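PDB 1HFO: migration inhibitory factor from Trichinella spiralis, which belongs to the macrophage migration inhibitory factor family of small trimeric alpha/beta proteins and is the parasite's counterpart of that cytokine. Local coordinates for residues N6-A11 and N54-G59. Sequence-based numbering, arbitrary orientation.
Sequences NTNIKA and NPAAFG
Asn6 and Phe58 pair across the antiparallel strands 2-7 and 57-63, inner neighbours in the four-stranded sheet of this MIF-fold subunit. Their backbones exchange two hydrogen bonds, Asn6 N to Phe58 O at 2.9 Å and Phe58 N to Asn6 O at 3.1 Å. On the same face of the sheet, CB of Asn6 rests over the Phe58 ring in a CH-pi contact, 4.1 Å from the centroid; His40 of the second subunit meets that ring too, placing this end at a subunit interface. One step along, Thr7 and Ala57 form a non-hydrogen-bonded pair with CA atoms only 4.3 Å apart, and their side chains pack on the other face. Thr7 OG1 lies anti to its own N (chi1 -179°), a setting that carries the hydroxyl to Ala56 O, 2.9 Å away, while it accepts from Ile9 N in an ST turn.

Beyond the strands the packing thins. Ile9 CG2 touches Pro55 CB at 4.0 Å, and Pro55 and Asn54 are exposed. Here Asn8 takes over with its amide: OD1 receives Ala56 N at 2.9 Å, and ND2 gives to Asn54 O from above that carbonyl's plane. ND2 also bonds Leu47 O. With both ends of the amide engaged, its flip is settled, and side-chain bonds prolong the strand pairing into the loop.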
ATOM      1  N   ASN A   6      -7.421   3.716  -2.297  1.00 19.83           N
ATOM      2  CA  ASN A   6      -7.836   4.073  -0.957  1.00 17.69           C
ATOM      3  C   ASN A   6      -8.659   5.349  -1.109  1.00 16.64           C
ATOM      4  O   ASN A   6      -8.259   6.282  -1.811  1.00 19.91           O
ATOM      5  CB  ASN A   6      -6.617   4.322  -0.072  1.00 19.51           C
ATOM      6  CG  ASN A   6      -5.711   3.117  -0.010  1.00 26.46           C
ATOM      7  OD1 ASN A   6      -4.725   3.020  -0.752  1.00 31.92           O
ATOM      8  ND2 ASN A   6      -6.056   2.169   0.851  1.00 25.04           N
ATOM      9  N   THR A   7      -9.808   5.380  -0.453  1.00 20.24           N
ATOM     10  CA  THR A   7     -10.692   6.532  -0.584  1.00 19.31           C
ATOM     11  C   THR A   7     -11.470   6.829   0.689  1.00 20.02           C
ATOM     12  O   THR A   7     -11.671   5.952   1.532  1.00 20.33           O
ATOM     13  CB  THR A   7     -11.688   6.286  -1.747  1.00 22.72           C
ATOM     14  OG1 THR A   7     -12.547   7.424  -1.902  1.00 22.05           O
ATOM     15  CG2 THR A   7     -12.539   5.059  -1.465  1.00 23.31           C
ATOM     16  N   ASN A   8     -11.924   8.077   0.815  1.00 24.62           N
ATOM     17  CA  ASN A   8     -12.702   8.475   1.975  1.00 26.40           C
ATOM     18  C   ASN A   8     -14.206   8.348   1.756  1.00 28.42           C
ATOM     19  O   ASN A   8     -14.985   8.513   2.695  1.00 28.85           O
ATOM     20  CB  ASN A   8     -12.368   9.919   2.396  1.00 28.22           C
ATOM     21  CG  ASN A   8     -12.256  10.875   1.218  1.00 27.98           C
ATOM     22  OD1 ASN A   8     -12.817  10.644   0.147  1.00 24.71           O
ATOM     23  ND2 ASN A   8     -11.535  11.988   1.429  1.00 27.81           N
ATOM     24  N   ILE A   9     -14.624   8.038   0.532  1.00 27.24           N
ATOM     25  CA  ILE A   9     -16.053   7.896   0.278  1.00 29.27           C
ATOM     26  C   ILE A   9     -16.609   6.673   0.992  1.00 29.38           C
ATOM     27  O   ILE A   9     -15.862   5.855   1.528  1.00 28.61           O
ATOM     28  CB  ILE A   9     -16.381   7.787  -1.227  1.00 27.27           C
ATOM     29  CG1 ILE A   9     -15.800   6.502  -1.806  1.00 29.06           C
ATOM     30  CG2 ILE A   9     -15.883   9.004  -1.966  1.00 31.39           C
ATOM     31  CD1 ILE A   9     -16.067   6.362  -3.268  1.00 29.47           C
ATOM     32  N   LYS A  10     -17.928   6.547   0.989  1.00 30.39           N
ATOM     33  CA  LYS A  10     -18.599   5.445   1.661  1.00 30.61           C
ATOM     34  C   LYS A  10     -18.669   4.191   0.797  1.00 28.58           C
ATOM     35  O   LYS A  10     -18.728   4.279  -0.425  1.00 29.50           O
ATOM     36  CB  LYS A  10     -20.011   5.883   2.064  1.00 34.10           C
ATOM     37  CG  LYS A  10     -20.043   7.069   3.025  1.00 33.91           C
ATOM     38  CD  LYS A  10     -21.454   7.635   3.173  1.00 37.66           C
ATOM     39  CE  LYS A  10     -22.409   6.625   3.790  1.00 39.27           C
ATOM     40  NZ  LYS A  10     -21.955   6.206   5.150  1.00 43.27           N
ATOM     41  N   ALA A  11     -18.671   3.031   1.442  1.00 27.77           N
ATOM     42  CA  ALA A  11     -18.731   1.755   0.728  1.00 23.45           C
ATOM     43  C   ALA A  11     -20.034   1.657  -0.032  1.00 28.84           C
ATOM     44  O   ALA A  11     -20.092   1.129  -1.149  1.00 26.38           O
ATOM     45  CB  ALA A  11     -18.628   0.603   1.703  1.00 26.84           C
ATOM     46  N   ASN A  54     -12.852  16.241   1.703  1.00 30.31           N
ATOM     47  CA  ASN A  54     -13.877  15.995   0.692  1.00 28.28           C
ATOM     48  C   ASN A  54     -13.437  14.797  -0.142  1.00 29.02           C
ATOM     49  O   ASN A  54     -12.254  14.473  -0.171  1.00 27.53           O
ATOM     50  CB  ASN A  54     -14.068  17.216  -0.208  1.00 31.86           C
ATOM     51  CG  ASN A  54     -14.804  18.345   0.497  1.00 30.57           C
ATOM     52  OD1 ASN A  54     -15.673  18.096   1.328  1.00 36.39           O
ATOM     53  ND2 ASN A  54     -14.470  19.585   0.157  1.00 36.14           N
ATOM     54  N   PRO A  55     -14.385  14.132  -0.829  1.00 26.17           N
ATOM     55  CA  PRO A  55     -14.074  12.967  -1.661  1.00 25.40           C
ATOM     56  C   PRO A  55     -12.742  13.055  -2.409  1.00 26.91           C
ATOM     57  O   PRO A  55     -12.502  13.972  -3.198  1.00 24.24           O
ATOM     58  CB  PRO A  55     -15.272  12.895  -2.603  1.00 30.00           C
ATOM     59  CG  PRO A  55     -16.393  13.293  -1.693  1.00 29.41           C
ATOM     60  CD  PRO A  55     -15.816  14.481  -0.942  1.00 28.36           C
ATOM     61  N   ALA A  56     -11.896  12.055  -2.173  1.00 24.69           N
ATOM     62  CA  ALA A  56     -10.572  11.966  -2.768  1.00 25.14           C
ATOM     63  C   ALA A  56     -10.135  10.511  -2.699  1.00 21.71           C
ATOM     64  O   ALA A  56     -10.777   9.706  -2.029  1.00 22.49           O
ATOM     65  CB  ALA A  56      -9.586  12.821  -1.975  1.00 25.59           C
ATOM     66  N   ALA A  57      -9.020  10.209  -3.360  1.00 24.04           N
ATOM     67  CA  ALA A  57      -8.448   8.863  -3.359  1.00 23.45           C
ATOM     68  C   ALA A  57      -7.030   8.867  -3.914  1.00 22.76           C
ATOM     69  O   ALA A  57      -6.619   9.791  -4.599  1.00 22.24           O
ATOM     70  CB  ALA A  57      -9.328   7.912  -4.195  1.00 22.48           C
ATOM     71  N   PHE A  58      -6.269   7.822  -3.599  1.00 20.22           N
ATOM     72  CA  PHE A  58      -4.932   7.692  -4.151  1.00 20.63           C
ATOM     73  C   PHE A  58      -4.789   6.187  -4.260  1.00 14.95           C
ATOM     74  O   PHE A  58      -5.364   5.442  -3.451  1.00 17.95           O
ATOM     75  CB  PHE A  58      -3.868   8.294  -3.216  1.00 21.35           C
ATOM     76  CG  PHE A  58      -3.625   7.499  -1.964  1.00 21.45           C
ATOM     77  CD1 PHE A  58      -2.651   6.505  -1.941  1.00 26.49           C
ATOM     78  CD2 PHE A  58      -4.332   7.767  -0.801  1.00 26.07           C
ATOM     79  CE1 PHE A  58      -2.385   5.793  -0.768  1.00 21.84           C
ATOM     80  CE2 PHE A  58      -4.072   7.056   0.382  1.00 26.83           C
ATOM     81  CZ  PHE A  58      -3.097   6.070   0.394  1.00 26.56           C
ATOM     82  N   GLY A  59      -4.062   5.753  -5.275  1.00 17.44           N
ATOM     83  CA  GLY A  59      -3.896   4.323  -5.451  1.00 18.16           C
ATOM     84  C   GLY A  59      -2.712   3.998  -6.313  1.00 20.02           C
ATOM     85  O   GLY A  59      -1.936   4.869  -6.696  1.00 19.54           O
TER